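Local atomic coordinates of CELL WALL surface anchor family protein (Streptococcus pneumoniae, PDB entry 2WW8), a protein that serves as the adhesin of the Streptococcus pneumoniae pilus and probably attaches the bacterium to host cells through an integrin-like domain that carries a metal site. Residues Phe304-Asn315 with Gly347-Gly355. Numbering follows the deposited sequence.
Sequences FWNYDQTSFTTN and GNRLMYQFG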
loop_
_atom_site.group_PDB
_atom_site.type_symbol
_atom_site.label_atom_id
_atom_site.label_comp_id
_atom_site.label_asym_id
_atom_site.label_seq_id
_atom_site.Cartn_x
_atom_site.Cartn_y
_atom_site.Cartn_z
ATOM N N PHE A 304 30.347 -28.152 -39.873
ATOM C CA PHE A 304 28.938 -28.170 -39.485
ATOM C C PHE A 304 28.021 -28.166 -40.695
ATOM O O PHE A 304 26.820 -28.387 -40.553
ATOM C CB PHE A 304 28.612 -27.003 -38.557
ATOM C CG PHE A 304 29.470 -26.976 -37.326
ATOM C CD1 PHE A 304 29.547 -28.095 -36.496
ATOM C CD2 PHE A 304 30.240 -25.859 -37.047
ATOM C CE1 PHE A 304 30.355 -28.064 -35.338
ATOM C CE2 PHE A 304 31.049 -25.827 -35.906
ATOM C CZ PHE A 304 31.119 -26.915 -35.051
ATOM N N TRP A 305 28.601 -27.935 -41.875
ATOM C CA TRP A 305 27.736 -27.760 -43.046
ATOM C C TRP A 305 28.305 -28.454 -44.269
ATOM O O TRP A 305 29.502 -28.645 -44.316
ATOM C CB TRP A 305 27.620 -26.272 -43.372
ATOM C CG TRP A 305 27.113 -25.445 -42.198
ATOM C CD1 TRP A 305 27.894 -24.686 -41.343
ATOM C CD2 TRP A 305 25.758 -25.300 -41.745
ATOM N NE1 TRP A 305 27.088 -24.067 -40.393
ATOM C CE2 TRP A 305 25.785 -24.435 -40.617
ATOM C CE3 TRP A 305 24.522 -25.796 -42.181
ATOM C CZ2 TRP A 305 24.618 -24.067 -39.912
ATOM C CZ3 TRP A 305 23.384 -25.428 -41.492
ATOM C CH2 TRP A 305 23.443 -24.576 -40.369
ATOM N N ASN A 306 27.483 -28.855 -45.234
ATOM C CA ASN A 306 28.080 -29.320 -46.518
ATOM C C ASN A 306 28.874 -28.231 -47.276
ATOM O O ASN A 306 28.624 -27.001 -47.200
ATOM C CB ASN A 306 26.962 -29.839 -47.423
ATOM C CG ASN A 306 27.478 -30.831 -48.473
ATOM O OD1 ASN A 306 28.396 -31.607 -48.201
ATOM N ND2 ASN A 306 26.904 -30.796 -49.682
ATOM N N TYR A 307 29.820 -28.662 -48.105
ATOM C CA TYR A 307 30.643 -27.688 -48.809
ATOM C C TYR A 307 29.850 -26.747 -49.731
ATOM O O TYR A 307 30.373 -25.691 -50.035
ATOM C CB TYR A 307 31.719 -28.467 -49.598
ATOM C CG TYR A 307 31.099 -29.298 -50.697
ATOM C CD1 TYR A 307 30.759 -28.721 -51.914
ATOM C CD2 TYR A 307 30.885 -30.644 -50.532
ATOM C CE1 TYR A 307 30.209 -29.489 -52.954
ATOM C CE2 TYR A 307 30.303 -31.420 -51.555
ATOM C CZ TYR A 307 29.967 -30.819 -52.756
ATOM O OH TYR A 307 29.386 -31.519 -53.792
ATOM N N ASP A 308 28.643 -27.087 -50.182
ATOM C CA ASP A 308 27.854 -26.186 -51.008
ATOM C C ASP A 308 26.927 -25.231 -50.249
ATOM O O ASP A 308 26.158 -24.528 -50.878
ATOM C CB ASP A 308 27.054 -26.893 -52.092
ATOM C CG ASP A 308 26.107 -27.912 -51.535
ATOM O OD1 ASP A 308 26.057 -28.184 -50.309
ATOM O OD2 ASP A 308 25.401 -28.488 -52.374
ATOM N N GLN A 309 27.022 -25.203 -48.924
ATOM C CA GLN A 309 26.194 -24.343 -48.095
ATOM C C GLN A 309 26.897 -23.001 -47.961
ATOM O O GLN A 309 27.507 -22.704 -46.927
ATOM C CB GLN A 309 26.013 -24.939 -46.709
ATOM C CG GLN A 309 25.115 -23.999 -45.867
ATOM C CD GLN A 309 23.649 -24.368 -46.036
ATOM O OE1 GLN A 309 23.300 -25.536 -45.852
ATOM N NE2 GLN A 309 22.781 -23.390 -46.347
ATOM N N THR A 310 26.873 -22.182 -49.006
ATOM C CA THR A 310 27.662 -20.955 -49.001
ATOM C C THR A 310 26.793 -19.755 -48.639
ATOM O O THR A 310 27.278 -18.628 -48.505
ATOM C CB THR A 310 28.303 -20.750 -50.366
ATOM O OG1 THR A 310 27.278 -20.801 -51.378
ATOM C CG2 THR A 310 29.334 -21.920 -50.556
ATOM N N SER A 311 25.497 -19.969 -48.486
ATOM C CA SER A 311 24.684 -18.861 -47.989
ATOM C C SER A 311 23.636 -19.347 -47.021
ATOM O O SER A 311 23.298 -20.534 -46.999
ATOM C CB SER A 311 24.060 -18.088 -49.164
ATOM O OG SER A 311 23.017 -18.825 -49.713
ATOM N N PHE A 312 23.101 -18.434 -46.214
ATOM C CA PHE A 312 22.136 -18.804 -45.197
ATOM C C PHE A 312 21.066 -17.715 -45.230
ATOM O O PHE A 312 21.409 -16.522 -45.310
ATOM C CB PHE A 312 22.794 -18.789 -43.790
ATOM C CG PHE A 312 23.884 -19.841 -43.597
ATOM C CD1 PHE A 312 23.550 -21.157 -43.233
ATOM C CD2 PHE A 312 25.211 -19.546 -43.864
ATOM C CE1 PHE A 312 24.533 -22.155 -43.048
ATOM C CE2 PHE A 312 26.210 -20.526 -43.723
ATOM C CZ PHE A 312 25.867 -21.820 -43.306
ATOM N N THR A 313 19.812 -18.155 -45.135
ATOM C CA THR A 313 18.681 -17.229 -45.211
ATOM C C THR A 313 17.703 -17.520 -44.085
ATOM O O THR A 313 17.343 -18.686 -43.829
ATOM C CB THR A 313 17.928 -17.364 -46.535
ATOM O OG1 THR A 313 18.862 -17.065 -47.575
ATOM C CG2 THR A 313 16.746 -16.354 -46.556
ATOM N N THR A 314 17.290 -16.475 -43.397
ATOM C CA THR A 314 16.261 -16.677 -42.353
ATOM C C THR A 314 15.675 -15.334 -41.931
ATOM O O THR A 314 16.229 -14.326 -42.337
ATOM C CB THR A 314 16.848 -17.378 -41.063
ATOM O OG1 THR A 314 15.754 -17.655 -40.153
ATOM C CG2 THR A 314 17.858 -16.535 -40.301
ATOM N N ASN A 315 14.619 -15.294 -41.114
ATOM C CA ASN A 315 14.203 -14.048 -40.447
ATOM C C ASN A 315 15.091 -13.822 -39.220
ATOM O O ASN A 315 15.304 -14.722 -38.400
ATOM C CB ASN A 315 12.723 -14.107 -40.010
ATOM C CG ASN A 315 11.763 -14.138 -41.203
ATOM O OD1 ASN A 315 11.747 -15.131 -41.914
ATOM N ND2 ASN A 315 10.988 -13.070 -41.440
ATOM N N GLY A 347 28.997 -22.519 -34.669
ATOM C CA GLY A 347 28.546 -22.441 -36.038
ATOM C C GLY A 347 27.599 -23.521 -36.511
ATOM O O GLY A 347 27.198 -23.512 -37.702
ATOM N N ASN A 348 27.261 -24.463 -35.630
ATOM C CA ASN A 348 26.270 -25.470 -36.006
ATOM C C ASN A 348 24.824 -24.926 -35.980
ATOM O O ASN A 348 23.904 -25.547 -36.555
ATOM C CB ASN A 348 26.398 -26.733 -35.165
ATOM C CG ASN A 348 26.387 -26.444 -33.690
ATOM O OD1 ASN A 348 27.242 -25.686 -33.162
ATOM N ND2 ASN A 348 25.399 -27.016 -33.011
ATOM N N ARG A 349 24.631 -23.777 -35.340
ATOM C CA ARG A 349 23.352 -23.096 -35.429
ATOM C C ARG A 349 23.310 -22.178 -36.629
ATOM O O ARG A 349 24.216 -21.399 -36.863
ATOM C CB ARG A 349 23.020 -22.259 -34.185
ATOM C CG ARG A 349 22.524 -23.113 -33.000
ATOM C CD ARG A 349 21.499 -24.189 -33.433
ATOM N NE ARG A 349 21.026 -25.110 -32.387
ATOM C CZ ARG A 349 20.173 -24.791 -31.409
ATOM N NH1 ARG A 349 19.649 -23.575 -31.292
ATOM N NH2 ARG A 349 19.835 -25.701 -30.519
ATOM N N LEU A 350 22.196 -22.215 -37.347
ATOM C CA LEU A 350 21.920 -21.221 -38.363
ATOM C C LEU A 350 22.051 -19.786 -37.815
ATOM O O LEU A 350 22.644 -18.935 -38.457
ATOM C CB LEU A 350 20.509 -21.475 -38.896
ATOM C CG LEU A 350 19.964 -20.347 -39.814
ATOM C CD1 LEU A 350 20.667 -20.495 -41.156
ATOM C CD2 LEU A 350 18.426 -20.540 -39.965
ATOM N N MET A 351 21.510 -19.460 -36.640
ATOM C CA MET A 351 21.503 -18.044 -36.262
ATOM C C MET A 351 22.875 -17.489 -35.968
ATOM O O MET A 351 23.071 -16.274 -35.999
ATOM C CB MET A 351 20.589 -17.752 -35.076
ATOM C CG MET A 351 19.127 -18.208 -35.338
ATOM S SD MET A 351 18.431 -17.254 -36.769
ATOM C CE MET A 351 18.815 -15.569 -36.255
ATOM N N TYR A 352 23.819 -18.373 -35.671
ATOM C CA TYR A 352 25.232 -17.963 -35.500
ATOM C C TYR A 352 25.753 -17.277 -36.760
ATOM O O TYR A 352 26.606 -16.357 -36.699
ATOM C CB TYR A 352 25.983 -19.271 -35.155
ATOM C CG TYR A 352 27.468 -19.078 -34.913
ATOM C CD1 TYR A 352 28.355 -18.937 -35.982
ATOM C CD2 TYR A 352 27.956 -18.947 -33.606
ATOM C CE1 TYR A 352 29.737 -18.723 -35.746
ATOM C CE2 TYR A 352 29.318 -18.735 -33.368
ATOM C CZ TYR A 352 30.175 -18.663 -34.430
ATOM O OH TYR A 352 31.505 -18.476 -34.191
ATOM N N GLN A 353 25.248 -17.716 -37.923
ATOM C CA GLN A 353 25.772 -17.164 -39.176
ATOM C C GLN A 353 25.448 -15.672 -39.305
ATOM O O GLN A 353 26.057 -15.029 -40.150
ATOM C CB GLN A 353 25.278 -17.924 -40.412
ATOM C CG GLN A 353 25.371 -19.493 -40.196
ATOM C CD GLN A 353 26.787 -19.961 -39.871
ATOM O OE1 GLN A 353 27.750 -19.434 -40.444
ATOM N NE2 GLN A 353 26.923 -20.946 -38.967
ATOM N N PHE A 354 24.521 -15.142 -38.489
ATOM C CA PHE A 354 24.106 -13.740 -38.559
ATOM C C PHE A 354 24.709 -12.875 -37.478
ATOM O O PHE A 354 24.297 -11.712 -37.288
ATOM C CB PHE A 354 22.549 -13.700 -38.501
ATOM C CG PHE A 354 21.915 -14.334 -39.728
ATOM C CD1 PHE A 354 21.850 -15.712 -39.872
ATOM C CD2 PHE A 354 21.485 -13.538 -40.778
ATOM C CE1 PHE A 354 21.308 -16.286 -41.025
ATOM C CE2 PHE A 354 20.926 -14.119 -41.957
ATOM C CZ PHE A 354 20.880 -15.462 -42.079
ATOM N N GLY A 355 25.702 -13.397 -36.747
ATOM C CA GLY A 355 26.169 -12.657 -35.555
ATOM C C GLY A 355 27.546 -12.012 -35.620
ATOM O O GLY A 355 28.259 -12.041 -34.611
HETATM O O HOH W 1 29.615 -22.521 -39.143
#
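Phe312 lies flat against Gln353. CG of Gln353 sits over the ring centre, 3.6 Å from the Phe312 centroid and almost on the ring normal, a CH-pi contact. The amide of Gln353 is turned 28° from the ring and stacks on it. The bend at chi2 (-58°) lays this amide over the CE2/CZ end of Phe312, with NE2 turned to the indole of Trp305. Trp305 closes the same cluster: CE1 of Phe312 stands over the centre of the indole, while CG of Trp305 lies at the edge of the Phe312 ring. A bent bond (132° at the hydrogen) joins NE1 of Trp305 to O of Gly347 at 2.7 Å. One water accepts from NE2 of Gln353 at 3.1 Å and weakly from NE1 of Trp305.

CD1 of Leu350 packs against CD1 of the same Phe312 at 3.6 Å. Further along the strand, Thr314 puts CG2 over a face of Phe354, 3.9 Å from the ring centroid, and SD of Met351 touches the same methyl. At the other end, CB of Asn348 lies over the Phe304 ring.

The contact joins strand 311-315, which pairs with 284-292, to the loop before helix 359-373. The domain's five-stranded parallel sheet and magnesium site (Ser234, Ser236, Asp387) are consistent with a von Willebrand A fold; the Phe354 side chain is about 12 Å from the magnesium ion. Apolar and CH-pi packing dominates, with polar partners for NE1 of Trp305 and NE2 of Gln353.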